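Local coordinates for hemerythrin HHE cation binding domain protein (Mycobacterium kansasii, PDB 6TYJ) that binds zinc and iron ions within a hemerythrin-like helical bundle, though its physiological role is not established, at residues A[12-24]-A[111-125]. Sequence-based numbering, arbitrary orientation.
With ZN (zinc ion), chain B.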
ATOM      1  N   ALA A  12       1.960  14.135  -7.676  1.00 27.60           N
ATOM      2  CA  ALA A  12       1.278  13.171  -6.821  1.00 25.19           C
ATOM      3  C   ALA A  12       1.025  11.859  -7.545  1.00 25.83           C
ATOM      4  O   ALA A  12       1.130  10.792  -6.934  1.00 23.79           O
ATOM      5  CB  ALA A  12      -0.043  13.765  -6.321  1.00 25.87           C
ATOM      6  N   TYR A  13       0.678  11.926  -8.841  1.00 30.45           N
ATOM      7  CA  TYR A  13       0.414  10.708  -9.604  1.00 29.08           C
ATOM      8  C   TYR A  13       1.669   9.865  -9.715  1.00 27.41           C
ATOM      9  O   TYR A  13       1.626   8.644  -9.544  1.00 27.74           O
ATOM     10  CB  TYR A  13      -0.091  11.044 -11.008  1.00 30.52           C
ATOM     11  CG  TYR A  13      -1.283  11.991 -11.038  1.00 25.71           C
ATOM     12  CD1 TYR A  13      -2.246  11.965 -10.044  1.00 24.07           C
ATOM     13  CD2 TYR A  13      -1.446  12.877 -12.087  1.00 30.09           C
ATOM     14  CE1 TYR A  13      -3.344  12.835 -10.092  1.00 29.45           C
ATOM     15  CE2 TYR A  13      -2.518  13.738 -12.149  1.00 31.38           C
ATOM     16  CZ  TYR A  13      -3.473  13.708 -11.154  1.00 32.01           C
ATOM     17  OH  TYR A  13      -4.538  14.589 -11.256  1.00 34.77           O
ATOM     18  N   GLU A  14       2.793  10.506 -10.032  1.00 28.34           N
ATOM     19  CA  GLU A  14       4.045   9.775 -10.184  1.00 32.79           C
ATOM     20  C   GLU A  14       4.468   9.132  -8.876  1.00 31.18           C
ATOM     21  O   GLU A  14       4.933   7.984  -8.862  1.00 28.20           O
ATOM     22  CB  GLU A  14       5.131  10.718 -10.701  1.00 39.19           C
ATOM     23  CG  GLU A  14       4.853  11.246 -12.100  1.00 46.14           C
ATOM     24  CD  GLU A  14       5.792  12.365 -12.520  1.00 63.67           C
ATOM     25  OE1 GLU A  14       6.435  12.974 -11.636  1.00 67.69           O
ATOM     26  OE2 GLU A  14       5.881  12.638 -13.737  1.00 68.10           O
ATOM     27  N   VAL A  15       4.321   9.851  -7.763  1.00 26.17           N
ATOM     28  CA  VAL A  15       4.659   9.272  -6.468  1.00 23.09           C
ATOM     29  C   VAL A  15       3.896   7.975  -6.250  1.00 21.23           C
ATOM     30  O   VAL A  15       4.470   6.959  -5.849  1.00 23.16           O
ATOM     31  CB  VAL A  15       4.383  10.272  -5.331  1.00 22.46           C
ATOM     32  CG1 VAL A  15       4.464   9.554  -3.977  1.00 27.07           C
ATOM     33  CG2 VAL A  15       5.378  11.378  -5.374  1.00 27.66           C
ATOM     34  N   LEU A  16       2.580   7.996  -6.495  1.00 24.22           N
ATOM     35  CA  LEU A  16       1.783   6.808  -6.233  1.00 20.42           C
ATOM     36  C   LEU A  16       2.087   5.715  -7.245  1.00 24.94           C
ATOM     37  O   LEU A  16       2.178   4.546  -6.872  1.00 26.91           O
ATOM     38  CB  LEU A  16       0.292   7.119  -6.244  1.00 24.77           C
ATOM     39  CG  LEU A  16      -0.151   7.997  -5.071  1.00 22.77           C
ATOM     40  CD1 LEU A  16      -1.595   8.323  -5.278  1.00 30.04           C
ATOM     41  CD2 LEU A  16       0.059   7.234  -3.772  1.00 23.26           C
ATOM     42  N   LYS A  17       2.226   6.067  -8.525  1.00 23.68           N
ATOM     43  CA  LYS A  17       2.516   5.030  -9.508  1.00 27.96           C
ATOM     44  C   LYS A  17       3.875   4.409  -9.244  1.00 29.62           C
ATOM     45  O   LYS A  17       4.039   3.177  -9.341  1.00 27.57           O
ATOM     46  CB  LYS A  17       2.418   5.607 -10.927  1.00 28.03           C
ATOM     47  CG  LYS A  17       0.980   5.923 -11.312  1.00 31.11           C
ATOM     48  CD  LYS A  17       0.859   6.680 -12.635  1.00 42.91           C
ATOM     49  CE  LYS A  17       0.911   5.742 -13.800  1.00 53.19           C
ATOM     50  NZ  LYS A  17       1.041   6.505 -15.079  1.00 60.51           N
ATOM     51  N   GLU A  18       4.874   5.229  -8.917  1.00 28.16           N
ATOM     52  CA  GLU A  18       6.187   4.653  -8.637  1.00 29.95           C
ATOM     53  C   GLU A  18       6.133   3.763  -7.405  1.00 30.11           C
ATOM     54  O   GLU A  18       6.815   2.733  -7.342  1.00 27.64           O
ATOM     55  CB  GLU A  18       7.226   5.760  -8.463  1.00 30.45           C
ATOM     56  CG  GLU A  18       7.577   6.455  -9.764  1.00 34.88           C
ATOM     57  CD  GLU A  18       8.501   7.639  -9.574  1.00 56.95           C
ATOM     58  OE1 GLU A  18       9.282   7.638  -8.598  1.00 66.86           O
ATOM     59  OE2 GLU A  18       8.440   8.575 -10.404  1.00 61.69           O
ATOM     60  N   HIS A  19       5.317   4.125  -6.417  1.00 26.99           N
ATOM     61  CA  HIS A  19       5.257   3.282  -5.229  1.00 23.71           C
ATOM     62  C   HIS A  19       4.473   1.998  -5.484  1.00 26.05           C
ATOM     63  O   HIS A  19       4.804   0.951  -4.905  1.00 22.45           O
ATOM     64  CB  HIS A  19       4.668   4.061  -4.052  1.00 19.45           C
ATOM     65  CG  HIS A  19       5.068   3.476  -2.731  1.00 20.41           C
ATOM     66  ND1 HIS A  19       4.199   3.350  -1.666  1.00 22.63           N
ATOM     67  CD2 HIS A  19       6.254   2.967  -2.313  1.00 20.96           C
ATOM     68  CE1 HIS A  19       4.831   2.798  -0.650  1.00 20.71           C
ATOM     69  NE2 HIS A  19       6.078   2.554  -1.012  1.00 22.06           N
ATOM     70  N   HIS A  20       3.463   2.042  -6.368  1.00 23.33           N
ATOM     71  CA  HIS A  20       2.787   0.804  -6.772  1.00 22.48           C
ATOM     72  C   HIS A  20       3.773  -0.166  -7.419  1.00 24.48           C
ATOM     73  O   HIS A  20       3.687  -1.377  -7.190  1.00 24.58           O
ATOM     74  CB  HIS A  20       1.632   1.082  -7.748  1.00 24.05           C
ATOM     75  CG  HIS A  20       0.407   1.688  -7.117  1.00 22.60           C
ATOM     76  ND1 HIS A  20      -0.531   2.381  -7.856  1.00 25.28           N
ATOM     77  CD2 HIS A  20      -0.047   1.682  -5.841  1.00 22.18           C
ATOM     78  CE1 HIS A  20      -1.487   2.821  -7.053  1.00 23.87           C
ATOM     79  NE2 HIS A  20      -1.237   2.380  -5.833  1.00 23.14           N
ATOM     80  N   VAL A  21       4.711   0.354  -8.229  1.00 25.57           N
ATOM     81  CA  VAL A  21       5.739  -0.486  -8.850  1.00 27.31           C
ATOM     82  C   VAL A  21       6.602  -1.153  -7.792  1.00 25.44           C
ATOM     83  O   VAL A  21       6.937  -2.346  -7.898  1.00 27.64           O
ATOM     84  CB  VAL A  21       6.601   0.345  -9.820  1.00 26.80           C
ATOM     85  CG1 VAL A  21       7.846  -0.427 -10.208  1.00 34.30           C
ATOM     86  CG2 VAL A  21       5.789   0.747 -11.042  1.00 30.03           C
ATOM     87  N   VAL A  22       6.991  -0.391  -6.768  1.00 23.33           N
ATOM     88  CA  VAL A  22       7.762  -0.927  -5.648  1.00 22.76           C
ATOM     89  C   VAL A  22       7.007  -2.064  -4.981  1.00 26.35           C
ATOM     90  O   VAL A  22       7.566  -3.131  -4.709  1.00 24.48           O
ATOM     91  CB  VAL A  22       8.080   0.185  -4.629  1.00 23.86           C
ATOM     92  CG1 VAL A  22       8.487  -0.430  -3.275  1.00 27.93           C
ATOM     93  CG2 VAL A  22       9.175   1.098  -5.154  1.00 30.09           C
ATOM     94  N   ILE A  23       5.735  -1.830  -4.674  1.00 22.74           N
ATOM     95  CA  ILE A  23       4.932  -2.813  -3.955  1.00 20.35           C
ATOM     96  C   ILE A  23       4.759  -4.070  -4.797  1.00 21.11           C
ATOM     97  O   ILE A  23       4.915  -5.197  -4.299  1.00 21.09           O
ATOM     98  CB  ILE A  23       3.584  -2.189  -3.561  1.00 21.58           C
ATOM     99  CG1 ILE A  23       3.823  -1.203  -2.405  1.00 21.06           C
ATOM    100  CG2 ILE A  23       2.565  -3.299  -3.192  1.00 21.20           C
ATOM    101  CD1 ILE A  23       2.656  -0.249  -2.194  1.00 24.34           C
ATOM    102  N   LYS A  24       4.448  -3.898  -6.082  1.00 20.75           N
ATOM    103  CA  LYS A  24       4.327  -5.046  -6.973  1.00 23.11           C
ATOM    104  C   LYS A  24       5.647  -5.787  -7.065  1.00 26.76           C
ATOM    105  O   LYS A  24       5.673  -7.034  -7.103  1.00 24.95           O
ATOM    106  CB  LYS A  24       3.855  -4.577  -8.353  1.00 27.67           C
ATOM    107  CG  LYS A  24       3.666  -5.704  -9.358  1.00 32.02           C
ATOM    108  CD  LYS A  24       3.276  -5.177 -10.734  1.00 38.58           C
ATOM    109  CE  LYS A  24       3.252  -6.310 -11.753  1.00 50.54           C
ATOM    110  NZ  LYS A  24       3.123  -5.797 -13.147  1.00 60.92           N
ATOM    111  N   LEU A 111      -4.255  -7.246  -3.441  1.00 29.12           N
ATOM    112  CA  LEU A 111      -3.340  -6.111  -3.408  1.00 33.35           C
ATOM    113  C   LEU A 111      -3.148  -5.527  -4.801  1.00 29.76           C
ATOM    114  O   LEU A 111      -3.240  -4.305  -5.003  1.00 32.16           O
ATOM    115  CB  LEU A 111      -2.008  -6.560  -2.814  1.00 34.52           C
ATOM    116  CG  LEU A 111      -1.015  -5.451  -2.447  1.00 32.25           C
ATOM    117  CD1 LEU A 111      -1.651  -4.302  -1.651  1.00 36.79           C
ATOM    118  CD2 LEU A 111       0.108  -6.094  -1.680  1.00 37.08           C
ATOM    119  N   GLU A 112      -2.885  -6.396  -5.772  1.00 31.07           N
ATOM    120  CA  GLU A 112      -2.719  -5.969  -7.156  1.00 30.02           C
ATOM    121  C   GLU A 112      -3.985  -5.302  -7.677  1.00 37.60           C
ATOM    122  O   GLU A 112      -3.906  -4.349  -8.458  1.00 36.27           O
ATOM    123  CB  GLU A 112      -2.330  -7.171  -8.024  1.00 38.02           C
ATOM    124  N   ALA A 113      -5.156  -5.770  -7.236  1.00 30.71           N
ATOM    125  CA  ALA A 113      -6.410  -5.132  -7.632  1.00 37.45           C
ATOM    126  C   ALA A 113      -6.556  -3.735  -7.042  1.00 35.31           C
ATOM    127  O   ALA A 113      -7.229  -2.894  -7.645  1.00 42.94           O
ATOM    128  CB  ALA A 113      -7.606  -5.997  -7.227  1.00 35.17           C
ATOM    129  N   HIS A 114      -5.988  -3.480  -5.854  1.00 32.74           N
ATOM    130  CA  HIS A 114      -5.989  -2.118  -5.316  1.00 29.57           C
ATOM    131  C   HIS A 114      -5.412  -1.153  -6.332  1.00 29.27           C
ATOM    132  O   HIS A 114      -6.043  -0.144  -6.701  1.00 31.16           O
ATOM    133  CB  HIS A 114      -5.167  -2.030  -4.022  1.00 37.64           C
ATOM    134  CG  HIS A 114      -4.617  -0.644  -3.748  1.00 33.67           C
ATOM    135  ND1 HIS A 114      -5.381   0.373  -3.223  1.00 33.85           N
ATOM    136  CD2 HIS A 114      -3.384  -0.113  -3.961  1.00 34.42           C
ATOM    137  CE1 HIS A 114      -4.648   1.469  -3.137  1.00 57.12           C
ATOM    138  NE2 HIS A 114      -3.427   1.202  -3.554  1.00 35.29           N
ATOM    139  N   ALA A 115      -4.172  -1.429  -6.737  1.00 29.39           N
ATOM    140  CA  ALA A 115      -3.426  -0.554  -7.626  1.00 33.58           C
ATOM    141  C   ALA A 115      -4.119  -0.417  -8.962  1.00 34.80           C
ATOM    142  O   ALA A 115      -4.288   0.698  -9.466  1.00 37.88           O
ATOM    143  CB  ALA A 115      -2.005  -1.090  -7.806  1.00 30.33           C
ATOM    144  N   ASP A 116      -4.516  -1.549  -9.564  1.00 31.79           N
ATOM    145  CA  ASP A 116      -5.198  -1.505 -10.853  1.00 31.13           C
ATOM    146  C   ASP A 116      -6.468  -0.662 -10.783  1.00 35.67           C
ATOM    147  O   ASP A 116      -6.741   0.144 -11.684  1.00 38.27           O
ATOM    148  CB  ASP A 116      -5.538  -2.926 -11.341  1.00 36.14           C
ATOM    149  CG  ASP A 116      -4.304  -3.758 -11.681  1.00 50.78           C
ATOM    150  OD1 ASP A 116      -4.427  -5.008 -11.738  1.00 55.46           O
ATOM    151  OD2 ASP A 116      -3.211  -3.182 -11.886  1.00 48.67           O
ATOM    152  N   GLU A 117      -7.282  -0.855  -9.737  1.00 32.25           N
ATOM    153  CA  GLU A 117      -8.526  -0.095  -9.642  1.00 34.29           C
ATOM    154  C   GLU A 117      -8.236   1.387  -9.426  1.00 34.16           C
ATOM    155  O   GLU A 117      -8.900   2.251 -10.008  1.00 36.34           O
ATOM    156  CB  GLU A 117      -9.409  -0.629  -8.507  1.00 44.19           C
ATOM    157  CG  GLU A 117     -10.829   0.019  -8.426  1.00 58.20           C
ATOM    158  CD  GLU A 117     -10.919   1.253  -7.505  1.00 72.77           C
ATOM    159  OE1 GLU A 117     -10.208   1.315  -6.471  1.00 70.92           O
ATOM    160  OE2 GLU A 117     -11.719   2.165  -7.815  1.00 72.84           O
ATOM    161  N   GLU A 118      -7.227   1.688  -8.610  1.00 33.12           N
ATOM    162  CA  GLU A 118      -6.856   3.077  -8.387  1.00 32.64           C
ATOM    163  C   GLU A 118      -6.321   3.723  -9.657  1.00 33.56           C
ATOM    164  O   GLU A 118      -6.655   4.872  -9.969  1.00 35.19           O
ATOM    165  CB  GLU A 118      -5.813   3.137  -7.273  1.00 31.06           C
ATOM    166  CG  GLU A 118      -5.535   4.550  -6.781  1.00 34.81           C
ATOM    167  CD  GLU A 118      -4.451   4.571  -5.737  1.00 38.41           C
ATOM    168  OE1 GLU A 118      -4.197   5.687  -5.200  1.00 37.19           O
ATOM    169  OE2 GLU A 118      -3.877   3.479  -5.477  1.00 38.07           O
ATOM    170  N   GLU A 119      -5.474   3.011 -10.404  1.00 32.99           N
ATOM    171  CA  GLU A 119      -4.925   3.613 -11.611  1.00 34.57           C
ATOM    172  C   GLU A 119      -5.948   3.709 -12.740  1.00 41.24           C
ATOM    173  O   GLU A 119      -5.730   4.471 -13.691  1.00 46.76           O
ATOM    174  CB  GLU A 119      -3.675   2.836 -12.042  1.00 34.10           C
ATOM    175  CG  GLU A 119      -2.535   3.033 -11.055  1.00 33.35           C
ATOM    176  CD  GLU A 119      -1.290   2.253 -11.394  1.00 40.21           C
ATOM    177  OE1 GLU A 119      -1.297   1.571 -12.443  1.00 41.06           O
ATOM    178  OE2 GLU A 119      -0.304   2.338 -10.628  1.00 32.10           O
ATOM    179  N   ARG A 120      -7.076   3.006 -12.629  1.00 37.32           N
ATOM    180  CA  ARG A 120      -8.186   3.184 -13.559  1.00 40.20           C
ATOM    181  C   ARG A 120      -9.033   4.412 -13.223  1.00 45.38           C
ATOM    182  O   ARG A 120      -9.402   5.188 -14.115  1.00 43.76           O
ATOM    183  CB  ARG A 120      -9.072   1.934 -13.555  1.00 45.37           C
ATOM    184  CG  ARG A 120     -10.348   2.103 -14.388  1.00 56.84           C
ATOM    185  CD  ARG A 120     -11.223   0.847 -14.433  1.00 63.50           C
ATOM    186  NE  ARG A 120     -12.141   0.737 -13.297  1.00 66.35           N
ATOM    187  CZ  ARG A 120     -12.121  -0.260 -12.414  1.00 67.56           C
ATOM    188  NH1 ARG A 120     -11.232  -1.242 -12.536  1.00 66.25           N
ATOM    189  NH2 ARG A 120     -12.994  -0.284 -11.415  1.00 67.56           N
ATOM    190  N   ASP A 121      -9.369   4.572 -11.942  1.00 40.32           N
ATOM    191  CA  ASP A 121     -10.424   5.468 -11.479  1.00 42.19           C
ATOM    192  C   ASP A 121      -9.912   6.754 -10.854  1.00 42.41           C
ATOM    193  O   ASP A 121     -10.618   7.759 -10.891  1.00 44.04           O
ATOM    194  CB  ASP A 121     -11.285   4.770 -10.417  1.00 42.45           C
ATOM    195  CG  ASP A 121     -12.154   3.667 -10.979  1.00 54.79           C
ATOM    196  OD1 ASP A 121     -12.267   3.553 -12.217  1.00 57.41           O
ATOM    197  OD2 ASP A 121     -12.731   2.915 -10.164  1.00 56.66           O
ATOM    198  N   MET A 122      -8.724   6.731 -10.244  1.00 29.41           N
ATOM    199  CA  MET A 122      -8.334   7.792  -9.313  1.00 25.78           C
ATOM    200  C   MET A 122      -6.982   8.426  -9.609  1.00 28.04           C
ATOM    201  O   MET A 122      -6.634   9.414  -8.944  1.00 26.97           O
ATOM    202  CB  MET A 122      -8.334   7.268  -7.864  1.00 28.06           C
ATOM    203  CG  MET A 122      -9.727   6.969  -7.310  1.00 33.51           C
ATOM    204  SD  MET A 122     -10.668   8.472  -6.992  1.00 42.79           S
ATOM    205  CE  MET A 122     -10.064   8.830  -5.354  1.00 36.78           C
ATOM    206  N   ILE A 123      -6.234   7.910 -10.584  1.00 30.86           N
ATOM    207  CA  ILE A 123      -4.957   8.461 -11.038  1.00 30.52           C
ATOM    208  C   ILE A 123      -4.981   8.539 -12.561  1.00 32.09           C
ATOM    209  O   ILE A 123      -4.913   7.493 -13.226  1.00 34.60           O
ATOM    210  CB  ILE A 123      -3.769   7.602 -10.573  1.00 29.65           C
ATOM    211  CG1 ILE A 123      -3.735   7.474  -9.045  1.00 30.16           C
ATOM    212  CG2 ILE A 123      -2.440   8.159 -11.130  1.00 30.36           C
ATOM    213  CD1 ILE A 123      -2.701   6.445  -8.552  1.00 29.47           C
ATOM    214  N   PRO A 124      -5.076   9.737 -13.178  1.00 31.31           N
ATOM    215  CA  PRO A 124      -5.184  11.062 -12.544  1.00 26.44           C
ATOM    216  C   PRO A 124      -6.516  11.271 -11.869  1.00 32.37           C
ATOM    217  O   PRO A 124      -7.389  10.419 -11.950  1.00 32.60           O
ATOM    218  CB  PRO A 124      -5.035  12.044 -13.712  1.00 32.64           C
ATOM    219  CG  PRO A 124      -4.571  11.244 -14.862  1.00 45.87           C
ATOM    220  CD  PRO A 124      -5.037   9.837 -14.643  1.00 39.90           C
ATOM    221  N   ALA A 125      -6.671  12.422 -11.209  1.00 28.09           N
ATOM    222  CA  ALA A 125      -7.871  12.649 -10.433  1.00 28.75           C
ATOM    223  C   ALA A 125      -9.114  12.593 -11.315  1.00 27.22           C
ATOM    224  O   ALA A 125      -9.072  12.962 -12.500  1.00 33.57           O
ATOM    225  CB  ALA A 125      -7.812  13.995  -9.725  1.00 30.54           C
TER
HETATM  226 ZN    ZN B 300      -2.270   2.891  -4.080  0.90 20.97          ZN
HETATM  227  O   HOH W   1       2.216   1.647 -11.229  1.00 31.49           O
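His20, His114 and Glu118 meet at a zinc ion between two antiparallel helices of a hemerythrin-type four-helix bundle. The short helical segments 12-24 and 111-121 run at 161° to each other. His20 NE2 binds the zinc at 2.1 Å and Glu118 OE2 binds it at 2.2 Å. His114 contributes its NE2, with its ring turned 86° from that of His20. His54 and Glu58 of helix 38-65 complete the five protein ligands.

A hydrogen bond holds the His20 ring from its other nitrogen. Its ND1 donates to Glu119 OE2 at 2.8 Å, almost in the ring plane. Glu119 accepts on its anti side, 32° out of the carboxylate plane. Such a second-shell carboxylate would probably make the imidazole a stronger metal ligand. A water donates to both Glu119 OE2 and Lys17 O, tying the carboxylate to the backbone of helix 12-24.

Apolar contacts surround the site. Ala115 CB makes a CH-pi contact over the centre of one His20 face, 3.7 Å from the ring centroid. Ile123 reaches in with CD1 to Leu16 CB, while its CG2 branch, anti to the backbone N, touches Tyr13 CB and Lys17 CD. Pro124 follows a cis peptide bond and makes a CH-pi contact, its CA over one face of the Tyr13 ring, toward the rim. Beyond it, Ala125 N donates a nearly straight bond of 3.0 Å to Tyr13 OH.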